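Side-chain contacts in alanine racemase 1 (Caldanaerobacter subterraneus subsp. tengcongensis MB4, PDB 4Y2W), which belongs to the alanine racemase family, two-domain proteins that join an eight-stranded parallel barrel to a C-terminal domain rich in beta strands and assemble here as a dimer: residues F264-G267 with V273-R276; Y299-K304 with C319-T324. The protein carries 1 engineered substitution. All blocks are in the same frame, centred on the assembly; numbering follows the deposited sequence.

Contact 1 (F264-G267 with V273-R276); sequences FFIG and VTKR
Away from its turn, the short antiparallel hairpin of strands 265-266 and 272-273 sets F265 across from V273, with F264 next to T274. F265 and V273 form a non-hydrogen-bonded pair, their CA atoms 4.4 Å apart, and their side chains rise from the same face of the small sheet, side by side. The valine presents a methyl to the phenyl ring: V273 CG2 lies over one ring face, 4.0 Å from the centroid of F265 and 28° off the ring normal, a CH-pi contact. A beta-branched residue suits this place because it keeps a methyl close to the backbone, level with a flat neighbour. K270 adds a cation-pi contact to the F265 ring.

Beyond the pair, T274 N donates to F264 O at 3.0 Å, tilted from the carbonyl plane. The same oxygen also takes a CA-H...O contact from V273 CA, at 3.4 Å. What F264 N meets in return is a side chain, T274 OG1, at 2.9 Å with an N-H...O angle of 153°. With chi1 at 49°, OG1 sits between the backbone N and carbonyl carbon of T274, turned toward F264. This hydroxyl has a second bond to the carbonyl of P261, which can only accept, so threonine serves as acceptor and donor at once. On the face away from the F265 ring, I266 CD1 only grazes T274 CG2 at 4.4 Å, and I266 packs, like F264, on G137 of the second subunit. The whole is a two-stranded antiparallel beta hairpin whose backbone pairing goes on to T274, the threonine hydroxyl standing in as the acceptor for F264 N, with F264 and I266 against the second subunit.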
ATOM      1  N   PHE A 264      19.240 -10.765  25.635  1.00 38.29           N
ATOM      2  CA  PHE A 264      19.388  -9.614  24.748  1.00 38.18           C
ATOM      3  C   PHE A 264      18.030  -9.229  24.170  1.00 38.36           C
ATOM      4  O   PHE A 264      17.382 -10.040  23.504  1.00 37.73           O
ATOM      5  CB  PHE A 264      20.354  -9.944  23.610  1.00 38.16           C
ATOM      6  CG  PHE A 264      20.651  -8.785  22.701  1.00 37.61           C
ATOM      7  CD1 PHE A 264      21.701  -7.917  22.979  1.00 37.83           C
ATOM      8  CD2 PHE A 264      19.895  -8.571  21.558  1.00 37.25           C
ATOM      9  CE1 PHE A 264      21.984  -6.852  22.140  1.00 37.33           C
ATOM     10  CE2 PHE A 264      20.171  -7.506  20.716  1.00 37.38           C
ATOM     11  CZ  PHE A 264      21.220  -6.648  21.006  1.00 37.41           C
ATOM     12  N   PHE A 265      17.616  -7.988  24.416  1.00 38.35           N
ATOM     13  CA  PHE A 265      16.316  -7.502  23.961  1.00 38.69           C
ATOM     14  C   PHE A 265      16.366  -7.028  22.516  1.00 38.66           C
ATOM     15  O   PHE A 265      17.357  -6.432  22.091  1.00 38.48           O
ATOM     16  CB  PHE A 265      15.820  -6.386  24.876  1.00 38.31           C
ATOM     17  CG  PHE A 265      15.624  -6.828  26.294  1.00 38.66           C
ATOM     18  CD1 PHE A 265      14.539  -7.633  26.638  1.00 38.58           C
ATOM     19  CD2 PHE A 265      16.530  -6.468  27.282  1.00 38.11           C
ATOM     20  CE1 PHE A 265      14.357  -8.059  27.942  1.00 37.79           C
ATOM     21  CE2 PHE A 265      16.349  -6.889  28.592  1.00 38.15           C
ATOM     22  CZ  PHE A 265      15.264  -7.687  28.920  1.00 37.88           C
ATOM     23  N   ILE A 266      15.291  -7.305  21.774  1.00 39.62           N
ATOM     24  CA  ILE A 266      15.164  -6.904  20.369  1.00 40.88           C
ATOM     25  C   ILE A 266      13.822  -6.208  20.118  1.00 41.51           C
ATOM     26  O   ILE A 266      12.781  -6.660  20.592  1.00 41.98           O
ATOM     27  CB  ILE A 266      15.277  -8.117  19.417  1.00 40.83           C
ATOM     28  CG1 ILE A 266      16.597  -8.863  19.647  1.00 40.63           C
ATOM     29  CG2 ILE A 266      15.164  -7.670  17.962  1.00 40.31           C
ATOM     30  CD1 ILE A 266      16.767 -10.108  18.799  1.00 40.98           C
ATOM     31  N   GLY A 267      13.864  -5.105  19.372  1.00 42.06           N
ATOM     32  CA  GLY A 267      12.655  -4.426  18.899  1.00 42.56           C
ATOM     33  C   GLY A 267      12.020  -3.471  19.892  1.00 42.64           C
ATOM     34  O   GLY A 267      12.423  -3.405  21.056  1.00 42.74           O
ATOM     35  N   VAL A 273      13.110 -11.267  23.829  1.00 42.61           N
ATOM     36  CA  VAL A 273      14.421 -11.402  24.454  1.00 42.24           C
ATOM     37  C   VAL A 273      14.996 -12.772  24.102  1.00 41.96           C
ATOM     38  O   VAL A 273      14.286 -13.775  24.127  1.00 42.19           O
ATOM     39  CB  VAL A 273      14.355 -11.226  25.989  1.00 42.32           C
ATOM     40  CG1 VAL A 273      13.556 -12.346  26.649  1.00 41.80           C
ATOM     41  CG2 VAL A 273      15.756 -11.142  26.579  1.00 42.16           C
ATOM     42  N   THR A 274      16.277 -12.807  23.765  1.00 42.33           N
ATOM     43  CA  THR A 274      16.942 -14.062  23.450  1.00 42.85           C
ATOM     44  C   THR A 274      17.019 -14.952  24.687  1.00 44.43           C
ATOM     45  O   THR A 274      17.241 -14.468  25.800  1.00 43.58           O
ATOM     46  CB  THR A 274      18.364 -13.827  22.907  1.00 42.14           C
ATOM     47  OG1 THR A 274      19.067 -12.914  23.762  1.00 41.25           O
ATOM     48  CG2 THR A 274      18.305 -13.259  21.501  1.00 42.01           C
ATOM     49  N   LYS A 275      16.815 -16.252  24.477  1.00 47.15           N
ATOM     50  CA  LYS A 275      16.964 -17.264  25.527  1.00 48.03           C
ATOM     51  C   LYS A 275      18.274 -18.042  25.352  1.00 47.37           C
ATOM     52  O   LYS A 275      18.507 -19.033  26.045  1.00 48.53           O
ATOM     53  CB  LYS A 275      15.768 -18.230  25.515  1.00 48.91           C
ATOM     54  CG  LYS A 275      14.463 -17.636  26.031  1.00 50.20           C
ATOM     55  CD  LYS A 275      13.655 -16.960  24.931  1.00 51.96           C
ATOM     56  CE  LYS A 275      12.422 -16.258  25.490  1.00 52.81           C
ATOM     57  NZ  LYS A 275      11.665 -15.502  24.450  1.00 52.44           N
ATOM     58  N   ARG A 276      19.127 -17.583  24.438  1.00 46.42           N
ATOM     59  CA  ARG A 276      20.375 -18.269  24.119  1.00 46.66           C
ATOM     60  C   ARG A 276      21.311 -17.352  23.331  1.00 46.99           C
ATOM     61  O   ARG A 276      20.913 -16.269  22.907  1.00 47.28           O
ATOM     62  CB  ARG A 276      20.081 -19.522  23.286  1.00 46.17           C
ATOM     63  CG  ARG A 276      19.225 -19.247  22.056  1.00 46.19           C
ATOM     64  CD  ARG A 276      19.316 -20.356  21.018  1.00 45.73           C
ATOM     65  NE  ARG A 276      18.525 -20.032  19.831  1.00 45.73           N
ATOM     66  CZ  ARG A 276      18.482 -20.764  18.718  1.00 45.88           C
ATOM     67  NH1 ARG A 276      17.726 -20.366  17.700  1.00 45.12           N
ATOM     68  NH2 ARG A 276      19.188 -21.886  18.610  1.00 45.86           N
TER

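Contact 2 (Y299-K304 with C319-T324); sequences YKLLLK and CMIDVT
L301 and L303 reach I321 and V323 although the strands that carry them are not neighbours in the sheet: strand 306-311 runs between them and pairs with both. The backbones stay apart, with L301 CA 8.3 Å from I321 CA and L303 CA 8.4 Å from V323 CA, yet all four side chains leave the main chain toward the opposite segment. Such an approach is consistent with curling of the sheet, which brings second-neighbour strands within side-chain length of each other.

Two separate methyl contacts carry the meeting. L301 and I321 cross at about a right angle, and L301 CD1 comes to 4.2 Å from I321 CG2, a loose touch. The I321 methyl used is the branch on CB, anti to its own carbonyl carbon, while CG1 heads elsewhere. The second contact is closer: L303 CD2 lies 3.6 Å from V323 CG1. Long, forked leucines on one side and beta-branched residues on the other suit the separation, since most of the reach is supplied by the leucines. I283 beside L301, V308 beside L303 and V279 beside V323 extend the apolar lining.

At the end of strand 319-322, D322 OD1 accepts from T324 N in an Asx turn. All four touching residues are buried and join through aliphatic carbon alone, which implies cohesion from dispersion and the exclusion of water. The contact itself adds no directional bond; the relative position of the strands is set by the backbone bonds each makes to 306-311, L301 with V308 and M320 with V311.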
ATOM      1  N   TYR A 299       5.726 -15.149  12.528  1.00 40.66           N
ATOM      2  CA  TYR A 299       5.858 -15.649  11.172  1.00 41.45           C
ATOM      3  C   TYR A 299       7.296 -16.084  10.960  1.00 41.68           C
ATOM      4  O   TYR A 299       8.196 -15.642  11.675  1.00 41.51           O
ATOM      5  CB  TYR A 299       5.444 -14.600  10.131  1.00 42.26           C
ATOM      6  CG  TYR A 299       5.020 -15.208   8.805  1.00 42.97           C
ATOM      7  CD1 TYR A 299       3.862 -15.985   8.708  1.00 43.10           C
ATOM      8  CD2 TYR A 299       5.772 -15.011   7.648  1.00 42.86           C
ATOM      9  CE1 TYR A 299       3.475 -16.548   7.502  1.00 42.89           C
ATOM     10  CE2 TYR A 299       5.389 -15.570   6.440  1.00 42.98           C
ATOM     11  CZ  TYR A 299       4.242 -16.336   6.370  1.00 43.14           C
ATOM     12  OH  TYR A 299       3.861 -16.888   5.168  1.00 44.85           O
ATOM     13  N   LYS A 300       7.502 -16.965   9.990  1.00 42.20           N
ATOM     14  CA  LYS A 300       8.835 -17.422   9.641  1.00 42.25           C
ATOM     15  C   LYS A 300       9.061 -17.225   8.152  1.00 41.72           C
ATOM     16  O   LYS A 300       8.232 -17.630   7.337  1.00 41.07           O
ATOM     17  CB  LYS A 300       9.010 -18.887  10.031  1.00 43.06           C
ATOM     18  CG  LYS A 300       8.779 -19.147  11.510  1.00 43.95           C
ATOM     19  CD  LYS A 300       8.888 -20.623  11.849  1.00 45.19           C
ATOM     20  CE  LYS A 300       8.663 -20.853  13.336  1.00 45.88           C
ATOM     21  NZ  LYS A 300       8.997 -22.248  13.737  1.00 46.49           N
ATOM     22  N   LEU A 301      10.175 -16.581   7.810  1.00 42.09           N
ATOM     23  CA  LEU A 301      10.549 -16.329   6.417  1.00 41.79           C
ATOM     24  C   LEU A 301      11.554 -17.375   5.970  1.00 41.47           C
ATOM     25  O   LEU A 301      12.140 -18.073   6.796  1.00 41.74           O
ATOM     26  CB  LEU A 301      11.169 -14.938   6.268  1.00 41.85           C
ATOM     27  CG  LEU A 301      10.457 -13.762   6.939  1.00 42.33           C
ATOM     28  CD1 LEU A 301      11.251 -12.481   6.720  1.00 42.66           C
ATOM     29  CD2 LEU A 301       9.035 -13.601   6.428  1.00 42.36           C
ATOM     30  N   LEU A 302      11.759 -17.471   4.663  1.00 41.95           N
ATOM     31  CA  LEU A 302      12.686 -18.448   4.102  1.00 42.72           C
ATOM     32  C   LEU A 302      14.049 -17.825   3.849  1.00 43.41           C
ATOM     33  O   LEU A 302      14.147 -16.737   3.282  1.00 43.98           O
ATOM     34  CB  LEU A 302      12.135 -19.036   2.804  1.00 42.68           C
ATOM     35  CG  LEU A 302      10.935 -19.972   2.952  1.00 42.11           C
ATOM     36  CD1 LEU A 302      10.357 -20.312   1.587  1.00 42.16           C
ATOM     37  CD2 LEU A 302      11.327 -21.238   3.701  1.00 42.38           C
ATOM     38  N   LEU A 303      15.091 -18.530   4.278  1.00 43.99           N
ATOM     39  CA  LEU A 303      16.473 -18.116   4.081  1.00 43.81           C
ATOM     40  C   LEU A 303      17.304 -19.374   3.909  1.00 45.15           C
ATOM     41  O   LEU A 303      17.460 -20.144   4.860  1.00 46.66           O
ATOM     42  CB  LEU A 303      16.969 -17.317   5.289  1.00 43.35           C
ATOM     43  CG  LEU A 303      18.479 -17.067   5.405  1.00 43.06           C
ATOM     44  CD1 LEU A 303      19.006 -16.301   4.201  1.00 42.55           C
ATOM     45  CD2 LEU A 303      18.805 -16.332   6.699  1.00 42.99           C
ATOM     46  N   LYS A 304      17.818 -19.589   2.699  1.00 45.63           N
ATOM     47  CA  LYS A 304      18.586 -20.794   2.363  1.00 45.85           C
ATOM     48  C   LYS A 304      17.766 -22.073   2.544  1.00 45.73           C
ATOM     49  O   LYS A 304      18.303 -23.118   2.916  1.00 46.12           O
ATOM     50  CB  LYS A 304      19.870 -20.875   3.199  1.00 46.10           C
ATOM     51  CG  LYS A 304      20.806 -19.690   3.037  1.00 46.37           C
ATOM     52  CD  LYS A 304      21.876 -19.697   4.115  1.00 46.96           C
ATOM     53  CE  LYS A 304      23.128 -18.964   3.671  1.00 47.66           C
ATOM     54  NZ  LYS A 304      24.033 -19.834   2.871  1.00 47.86           N
ATOM     55  N   CYS A 319      12.918  -5.242   9.857  1.00 33.61           N
ATOM     56  CA  CYS A 319      12.610  -6.146  10.960  1.00 33.46           C
ATOM     57  C   CYS A 319      13.780  -7.086  11.195  1.00 33.06           C
ATOM     58  O   CYS A 319      14.674  -7.200  10.355  1.00 32.71           O
ATOM     59  CB  CYS A 319      11.330  -6.938  10.688  1.00 33.28           C
ATOM     60  SG  CYS A 319      11.445  -8.085   9.299  1.00 35.19           S
ATOM     61  N   MET A 320      13.767  -7.746  12.347  1.00 33.21           N
ATOM     62  CA  MET A 320      14.821  -8.673  12.727  1.00 33.23           C
ATOM     63  C   MET A 320      14.356 -10.122  12.638  1.00 33.29           C
ATOM     64  O   MET A 320      13.187 -10.430  12.876  1.00 32.80           O
ATOM     65  CB  MET A 320      15.292  -8.374  14.145  1.00 33.73           C
ATOM     66  CG  MET A 320      16.218  -7.175  14.243  1.00 34.44           C
ATOM     67  SD  MET A 320      15.420  -5.616  13.831  1.00 35.28           S
ATOM     68  CE  MET A 320      14.342  -5.402  15.250  1.00 34.54           C
ATOM     69  N   ILE A 321      15.291 -11.006  12.306  1.00 33.57           N
ATOM     70  CA  ILE A 321      15.027 -12.438  12.232  1.00 34.03           C
ATOM     71  C   ILE A 321      16.131 -13.221  12.938  1.00 34.46           C
ATOM     72  O   ILE A 321      17.294 -12.822  12.914  1.00 34.84           O
ATOM     73  CB  ILE A 321      14.897 -12.928  10.769  1.00 34.03           C
ATOM     74  CG1 ILE A 321      15.997 -12.329   9.884  1.00 34.16           C
ATOM     75  CG2 ILE A 321      13.529 -12.567  10.212  1.00 34.07           C
ATOM     76  CD1 ILE A 321      16.170 -13.031   8.550  1.00 33.82           C
ATOM     77  N   ASP A 322      15.758 -14.332  13.568  1.00 35.11           N
ATOM     78  CA  ASP A 322      16.715 -15.203  14.243  1.00 35.38           C
ATOM     79  C   ASP A 322      17.289 -16.185  13.234  1.00 35.80           C
ATOM     80  O   ASP A 322      16.580 -17.059  12.739  1.00 36.21           O
ATOM     81  CB  ASP A 322      16.043 -15.963  15.395  1.00 35.27           C
ATOM     82  CG  ASP A 322      17.044 -16.696  16.275  1.00 35.14           C
ATOM     83  OD1 ASP A 322      18.141 -17.031  15.783  1.00 35.37           O
ATOM     84  OD2 ASP A 322      16.736 -16.937  17.459  1.00 34.85           O
ATOM     85  N   VAL A 323      18.579 -16.043  12.941  1.00 36.30           N
ATOM     86  CA  VAL A 323      19.240 -16.891  11.948  1.00 37.16           C
ATOM     87  C   VAL A 323      20.276 -17.815  12.592  1.00 38.06           C
ATOM     88  O   VAL A 323      21.197 -18.293  11.926  1.00 38.81           O
ATOM     89  CB  VAL A 323      19.884 -16.041  10.828  1.00 36.69           C
ATOM     90  CG1 VAL A 323      18.819 -15.224  10.110  1.00 36.79           C
ATOM     91  CG2 VAL A 323      20.971 -15.127  11.374  1.00 36.44           C
ATOM     92  N   THR A 324      20.105 -18.082  13.885  1.00 38.92           N
ATOM     93  CA  THR A 324      21.057 -18.878  14.654  1.00 39.44           C
ATOM     94  C   THR A 324      21.206 -20.311  14.140  1.00 40.33           C
ATOM     95  O   THR A 324      22.292 -20.880  14.196  1.00 40.75           O
ATOM     96  CB  THR A 324      20.638 -18.935  16.131  1.00 39.27           C
ATOM     97  OG1 THR A 324      20.402 -17.603  16.607  1.00 38.22           O
ATOM     98  CG2 THR A 324      21.716 -19.606  16.980  1.00 39.72           C
TER

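How the contacts relate
Contact 1 and contact 2 follow one another along the chain within the C-terminal domain, their centres 14 Å apart. M320 bridges them: its CE lies 3.6 Å from I266 CG2 and 4.1 Å from G267 CA, on the side of strand 319-322 away from contact 2's apolar lining. A weak, long ion pair, R276 NH1 to D322 OD2 at 3.6 Å, adds a polar tie. M320 also meets the same glycine of the second subunit, G137, that contact 1 rests on. Contact 1 is near a pocket: the I266 side chain is about 12 Å from a bound alanine, and Y268, next after G267, lines an alanine site.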